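Local coordinates for protein putative O-GlcNAcase nagJ (PDB 6PV5) that probably acts as a hexosaminidase of glycoside hydrolase family 84, cleaving N-acetylglucosamine from glycans, at residues 501-506 and 609-614; 508-513 and 518-523. All coordinates share one frame; numbering follows the deposited sequence.

Interaction 1: 501-506 and 609-614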
loop_
_atom_site.group_PDB
_atom_site.type_symbol
_atom_site.label_atom_id
_atom_site.label_comp_id
_atom_site.label_asym_id
_atom_site.label_seq_id
_atom_site.Cartn_x
_atom_site.Cartn_y
_atom_site.Cartn_z
ATOM N N PRO A 501 5.802 14.739 15.211
ATOM C CA PRO A 501 7.189 14.941 15.682
ATOM C C PRO A 501 7.594 16.346 16.151
ATOM O O PRO A 501 8.426 16.486 17.048
ATOM C CB PRO A 501 8.034 14.552 14.451
ATOM C CG PRO A 501 7.092 14.782 13.276
ATOM C CD PRO A 501 5.727 14.346 13.787
ATOM N N GLU A 502 7.000 17.376 15.547
ATOM C CA GLU A 502 7.270 18.765 15.870
ATOM C C GLU A 502 6.642 19.113 17.217
ATOM O O GLU A 502 7.270 19.813 18.011
ATOM C CB GLU A 502 6.650 19.713 14.843
ATOM C CG GLU A 502 7.356 19.747 13.513
ATOM C CD GLU A 502 6.721 20.710 12.512
ATOM O OE1 GLU A 502 6.248 20.233 11.457
ATOM O OE2 GLU A 502 6.690 21.938 12.786
ATOM N N ILE A 503 5.392 18.666 17.426
ATOM C CA ILE A 503 4.706 18.788 18.708
ATOM C C ILE A 503 5.556 18.119 19.787
ATOM O O ILE A 503 5.729 18.675 20.869
ATOM C CB ILE A 503 3.264 18.208 18.666
ATOM C CG1 ILE A 503 2.363 18.908 17.644
ATOM C CG2 ILE A 503 2.621 18.187 20.047
ATOM C CD1 ILE A 503 2.337 20.429 17.759
ATOM N N LYS A 504 6.097 16.935 19.483
ATOM C CA LYS A 504 6.890 16.220 20.465
ATOM C C LYS A 504 8.153 17.009 20.816
ATOM O O LYS A 504 8.553 17.057 21.978
ATOM C CB LYS A 504 7.312 14.823 20.001
ATOM C CG LYS A 504 8.028 14.045 21.106
ATOM C CD LYS A 504 8.315 12.591 20.838
ATOM C CE LYS A 504 8.829 11.851 22.070
ATOM N NZ LYS A 504 10.124 12.381 22.584
ATOM N N ASN A 505 8.812 17.583 19.804
ATOM C CA ASN A 505 10.004 18.364 20.090
ATOM C C ASN A 505 9.632 19.578 20.932
ATOM O O ASN A 505 10.345 19.908 21.871
ATOM C CB ASN A 505 10.748 18.750 18.816
ATOM C CG ASN A 505 11.470 17.550 18.260
ATOM O OD1 ASN A 505 12.088 16.794 19.018
ATOM N ND2 ASN A 505 11.390 17.366 16.956
ATOM N N THR A 506 8.513 20.213 20.596
ATOM C CA THR A 506 8.015 21.369 21.328
ATOM C C THR A 506 7.836 21.030 22.802
ATOM O O THR A 506 8.276 21.793 23.659
ATOM C CB THR A 506 6.748 21.940 20.681
ATOM O OG1 THR A 506 7.152 22.389 19.391
ATOM C CG2 THR A 506 6.176 23.119 21.429
ATOM N N ASN A 609 -1.449 9.047 21.371
ATOM C CA ASN A 609 -1.205 8.322 22.613
ATOM C C ASN A 609 0.281 8.326 22.991
ATOM O O ASN A 609 0.603 8.008 24.126
ATOM C CB ASN A 609 -1.674 6.860 22.529
ATOM C CG ASN A 609 -1.056 6.151 21.341
ATOM O OD1 ASN A 609 -1.212 6.595 20.203
ATOM N ND2 ASN A 609 -0.311 5.090 21.586
ATOM N N ASN A 610 1.177 8.693 22.062
ATOM C CA ASN A 610 2.616 8.708 22.315
ATOM C C ASN A 610 3.131 10.112 22.680
ATOM O O ASN A 610 4.195 10.226 23.278
ATOM C CB ASN A 610 3.451 8.237 21.102
ATOM C CG ASN A 610 3.165 6.809 20.678
ATOM O OD1 ASN A 610 2.991 5.934 21.517
ATOM N ND2 ASN A 610 3.127 6.553 19.381
ATOM N N VAL A 611 2.456 11.174 22.229
ATOM C CA VAL A 611 2.959 12.539 22.403
ATOM C C VAL A 611 1.997 13.393 23.245
ATOM O O VAL A 611 2.385 13.887 24.298
ATOM C CB VAL A 611 3.269 13.197 21.041
ATOM C CG1 VAL A 611 3.744 14.642 21.211
ATOM C CG2 VAL A 611 4.275 12.372 20.222
ATOM N N VAL A 612 0.740 13.547 22.809
ATOM C CA VAL A 612 -0.189 14.447 23.481
ATOM C C VAL A 612 -0.646 13.847 24.813
ATOM O O VAL A 612 -0.741 14.544 25.828
ATOM C CB VAL A 612 -1.382 14.850 22.581
ATOM C CG1 VAL A 612 -2.414 15.674 23.343
ATOM C CG2 VAL A 612 -0.921 15.648 21.359
ATOM N N ASP A 613 -0.971 12.551 24.793
ATOM C CA ASP A 613 -1.503 11.878 25.956
ATOM C C ASP A 613 -0.553 12.010 27.159
ATOM O O ASP A 613 -0.991 12.406 28.243
ATOM C CB ASP A 613 -1.935 10.450 25.611
ATOM C CG ASP A 613 -2.623 9.763 26.778
ATOM O OD1 ASP A 613 -1.919 9.408 27.719
ATOM O OD2 ASP A 613 -3.852 9.644 26.749
ATOM N N PRO A 614 0.746 11.617 27.078
ATOM C CA PRO A 614 1.657 11.807 28.210
ATOM C C PRO A 614 1.840 13.255 28.665
ATOM O O PRO A 614 2.117 13.511 29.847
ATOM C CB PRO A 614 3.009 11.226 27.755
ATOM C CG PRO A 614 2.862 11.062 26.222
ATOM C CD PRO A 614 1.382 10.882 25.969
#

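Interaction 2: 508-513 and 518-523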
loop_
_atom_site.group_PDB
_atom_site.type_symbol
_atom_site.label_atom_id
_atom_site.label_comp_id
_atom_site.label_asym_id
_atom_site.label_seq_id
_atom_site.Cartn_x
_atom_site.Cartn_y
_atom_site.Cartn_z
ATOM N N ASP A 508 9.174 18.348 24.535
ATOM C CA ASP A 508 10.416 17.926 25.170
ATOM C C ASP A 508 11.234 19.158 25.567
ATOM O O ASP A 508 11.886 19.188 26.620
ATOM C CB ASP A 508 11.193 16.987 24.243
ATOM C CG ASP A 508 10.531 15.618 24.054
ATOM O OD1 ASP A 508 9.644 15.267 24.872
ATOM O OD2 ASP A 508 10.914 14.897 23.093
ATOM N N SER A 509 11.197 20.162 24.685
ATOM C CA SER A 509 11.888 21.432 24.858
ATOM C C SER A 509 11.213 22.246 25.968
ATOM O O SER A 509 11.886 22.878 26.779
ATOM C CB SER A 509 11.964 22.172 23.519
ATOM O OG SER A 509 11.979 23.581 23.675
ATOM N N LEU A 510 9.875 22.201 26.002
ATOM C CA LEU A 510 9.108 22.905 27.012
ATOM C C LEU A 510 9.521 22.411 28.399
ATOM O O LEU A 510 9.771 23.230 29.288
ATOM C CB LEU A 510 7.616 22.695 26.752
ATOM C CG LEU A 510 6.640 23.322 27.748
ATOM C CD1 LEU A 510 5.358 23.697 27.036
ATOM C CD2 LEU A 510 6.325 22.382 28.901
ATOM N N TRP A 511 9.615 21.086 28.571
ATOM C CA TRP A 511 9.838 20.539 29.901
ATOM C C TRP A 511 11.203 20.927 30.453
ATOM O O TRP A 511 11.340 21.069 31.667
ATOM C CB TRP A 511 9.604 19.028 29.986
ATOM C CG TRP A 511 8.154 18.647 29.955
ATOM C CD1 TRP A 511 7.561 17.741 29.118
ATOM C CD2 TRP A 511 7.106 19.161 30.799
ATOM N NE1 TRP A 511 6.222 17.648 29.390
ATOM C CE2 TRP A 511 5.910 18.513 30.408
ATOM C CE3 TRP A 511 7.055 20.100 31.845
ATOM C CZ2 TRP A 511 4.686 18.782 31.027
ATOM C CZ3 TRP A 511 5.843 20.377 32.445
ATOM C CH2 TRP A 511 4.674 19.719 32.041
ATOM N N GLU A 512 12.198 21.066 29.570
ATOM C CA GLU A 512 13.539 21.456 29.976
ATOM C C GLU A 512 13.512 22.898 30.484
ATOM O O GLU A 512 14.082 23.199 31.524
ATOM C CB GLU A 512 14.514 21.344 28.796
ATOM C CG GLU A 512 14.899 19.919 28.446
ATOM C CD GLU A 512 16.087 19.364 29.209
ATOM O OE1 GLU A 512 17.156 20.020 29.199
ATOM O OE2 GLU A 512 15.949 18.268 29.802
ATOM N N LYS A 513 12.830 23.782 29.747
ATOM C CA LYS A 513 12.694 25.184 30.123
ATOM C C LYS A 513 11.888 25.332 31.412
ATOM O O LYS A 513 12.178 26.191 32.242
ATOM C CB LYS A 513 12.043 25.972 28.986
ATOM C CG LYS A 513 12.940 26.134 27.771
ATOM C CD LYS A 513 12.289 26.842 26.604
ATOM C CE LYS A 513 13.155 26.750 25.362
ATOM N NZ LYS A 513 12.615 27.576 24.259
ATOM N N SER A 518 12.453 28.991 32.965
ATOM C CA SER A 518 12.564 29.908 31.841
ATOM C C SER A 518 11.187 30.128 31.204
ATOM O O SER A 518 10.273 29.337 31.426
ATOM C CB SER A 518 13.606 29.417 30.860
ATOM O OG SER A 518 13.455 30.056 29.601
ATOM N N ASP A 519 11.032 31.223 30.443
ATOM C CA ASP A 519 9.760 31.597 29.838
ATOM C C ASP A 519 9.409 30.611 28.722
ATOM O O ASP A 519 10.267 30.254 27.920
ATOM C CB ASP A 519 9.824 32.999 29.230
ATOM C CG ASP A 519 8.511 33.400 28.584
ATOM O OD1 ASP A 519 7.534 33.586 29.330
ATOM O OD2 ASP A 519 8.463 33.468 27.339
ATOM N N ILE A 520 8.144 30.173 28.673
ATOM C CA ILE A 520 7.772 29.091 27.773
ATOM C C ILE A 520 6.613 29.530 26.888
ATOM O O ILE A 520 5.899 28.683 26.362
ATOM C CB ILE A 520 7.440 27.797 28.546
ATOM C CG1 ILE A 520 6.423 28.038 29.661
ATOM C CG2 ILE A 520 8.700 27.122 29.054
ATOM C CD1 ILE A 520 5.713 26.791 30.125
ATOM N N SER A 521 6.478 30.849 26.709
ATOM C CA SER A 521 5.368 31.487 26.015
ATOM C C SER A 521 5.257 31.019 24.571
ATOM O O SER A 521 4.154 30.767 24.105
ATOM C CB SER A 521 5.468 32.990 26.067
ATOM O OG SER A 521 5.776 33.395 27.388
ATOM N N LEU A 522 6.389 30.965 23.867
ATOM C CA LEU A 522 6.395 30.579 22.467
ATOM C C LEU A 522 5.907 29.133 22.310
ATOM O O LEU A 522 5.136 28.840 21.408
ATOM C CB LEU A 522 7.813 30.766 21.920
ATOM C CG LEU A 522 8.061 30.142 20.549
ATOM C CD1 LEU A 522 7.306 30.890 19.453
ATOM C CD2 LEU A 522 9.548 30.067 20.235
ATOM N N GLU A 523 6.347 28.240 23.199
ATOM C CA GLU A 523 5.954 26.837 23.187
ATOM C C GLU A 523 4.479 26.690 23.541
ATOM O O GLU A 523 3.753 25.977 22.855
ATOM C CB GLU A 523 6.769 26.031 24.200
ATOM C CG GLU A 523 8.162 25.692 23.717
ATOM C CD GLU A 523 9.225 26.751 23.980
ATOM O OE1 GLU A 523 8.876 27.853 24.484
ATOM O OE2 GLU A 523 10.401 26.463 23.693
HETATM O O HOH W 1 11.309 29.657 24.607
#

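Interaction 1: 501-506 and 609-614
Val611 sets its branched side chain against the backbone of Lys504, with Ile503 touching from one helix position earlier. The contact belongs to the all-helical bundle of the post-catalytic, hyaluronidase-like domain, where it joins helix 501-515 to the approach and start of the short helix 612-619, the last of the chain. One valine does most of the work, burying the largest share of the contact.

Along 609-614, the side chain of Asn610 ends away from helix 501-515, and the next residue, Val611, is where the two chains converge, its CA lying 5.7 Å from CA of Lys504. With CG1 anti to the backbone N (chi1 178°), the fork presents both methyls to the helix. CG1 presses on the main chain itself, 3.6 Å from CA of Lys504, while CG2 lies along the aliphatic part of the lysine, 3.9 Å from its CB and 4.1 Å from its CD. Beyond those methylenes the lysine bends at its last torsion (chi4 -62°), and NZ forms a salt bridge with Asp508 one turn along its own helix, so the charge is turned from the valine. Ile503 meets Val611 at about a right angle, CG2 to CG1 at 3.9 Å, while its longer branch leads away from the valine; its side chain also packs on Leu527 and Glu530 of helix 521-544. Val612, buried next to Val611 in sequence, packs on Phe531 of that same helix and on His489. No hydrogen bond links the two segments, and even the polar atom nearest the valine is met by a methyl: N of Lys504 lies 3.7 Å from CG1 of Val611.

Interaction 2: 508-513 and 518-523
This is a hairpin contact between consecutive helices, the late part of 501-515 against the start of 521-544, at the outer end of the helical domain. Ser518 N donates to Lys513 O at 2.9 Å (159° at the hydrogen), tying the connection to helix 501-515 over the four intervening residues. Just beyond it, Ile520 holds the N-cap position; its chi1 of 51° places CG2 anti to the carbonyl carbon, from where it meets Lys513 CB at 3.5 Å. The resulting helical hairpin (alpha-alpha hairpin) folds the chain sharply back and brings Glu523 beside helix 501-515. Leu510 covers the glutamate's stem, its CD1 lying 3.9 Å from Glu523 CB. Beyond that stem the glutamate bends (chi2 86°), and the carboxylate meets the extended chain of Lys513 crosswise: NZ forms a salt bridge with OE2, on its syn lone pair, though the modelled 2.5 Å between NZ and OE2 is shorter than usual and its exact value is doubtful. Ser509 OG adds a weak hydrogen bond to the same oxygen. A water takes a hydrogen bond from Lys513 NZ and gives one to Glu523 OE1 at 3.0 Å, so both carboxylate oxygens are engaged.

In the fold
Both contacts use helix 501-515 within the post-catalytic helical domain, away from the predicted catalytic acid Asp305. They illustrate how chain separation and chemistry can differ along one helix. Interaction 1 brings in residues more than a hundred positions later and is apolar, burying only 162 Å²; it centres on one buried residue, Val611, beside the exposed Lys504. Interaction 2 joins neighbours in sequence, buries 356 Å², and combines apolar packing with a backbone bond, a salt bridge and a bridging water; Leu510, Ile520 and Glu523 are buried, with exposed Ser518 and Asp519 at its margin. Their centres lie about 14 Å apart, and they meet where Thr506 O packs 3.9 Å from Glu523 CG.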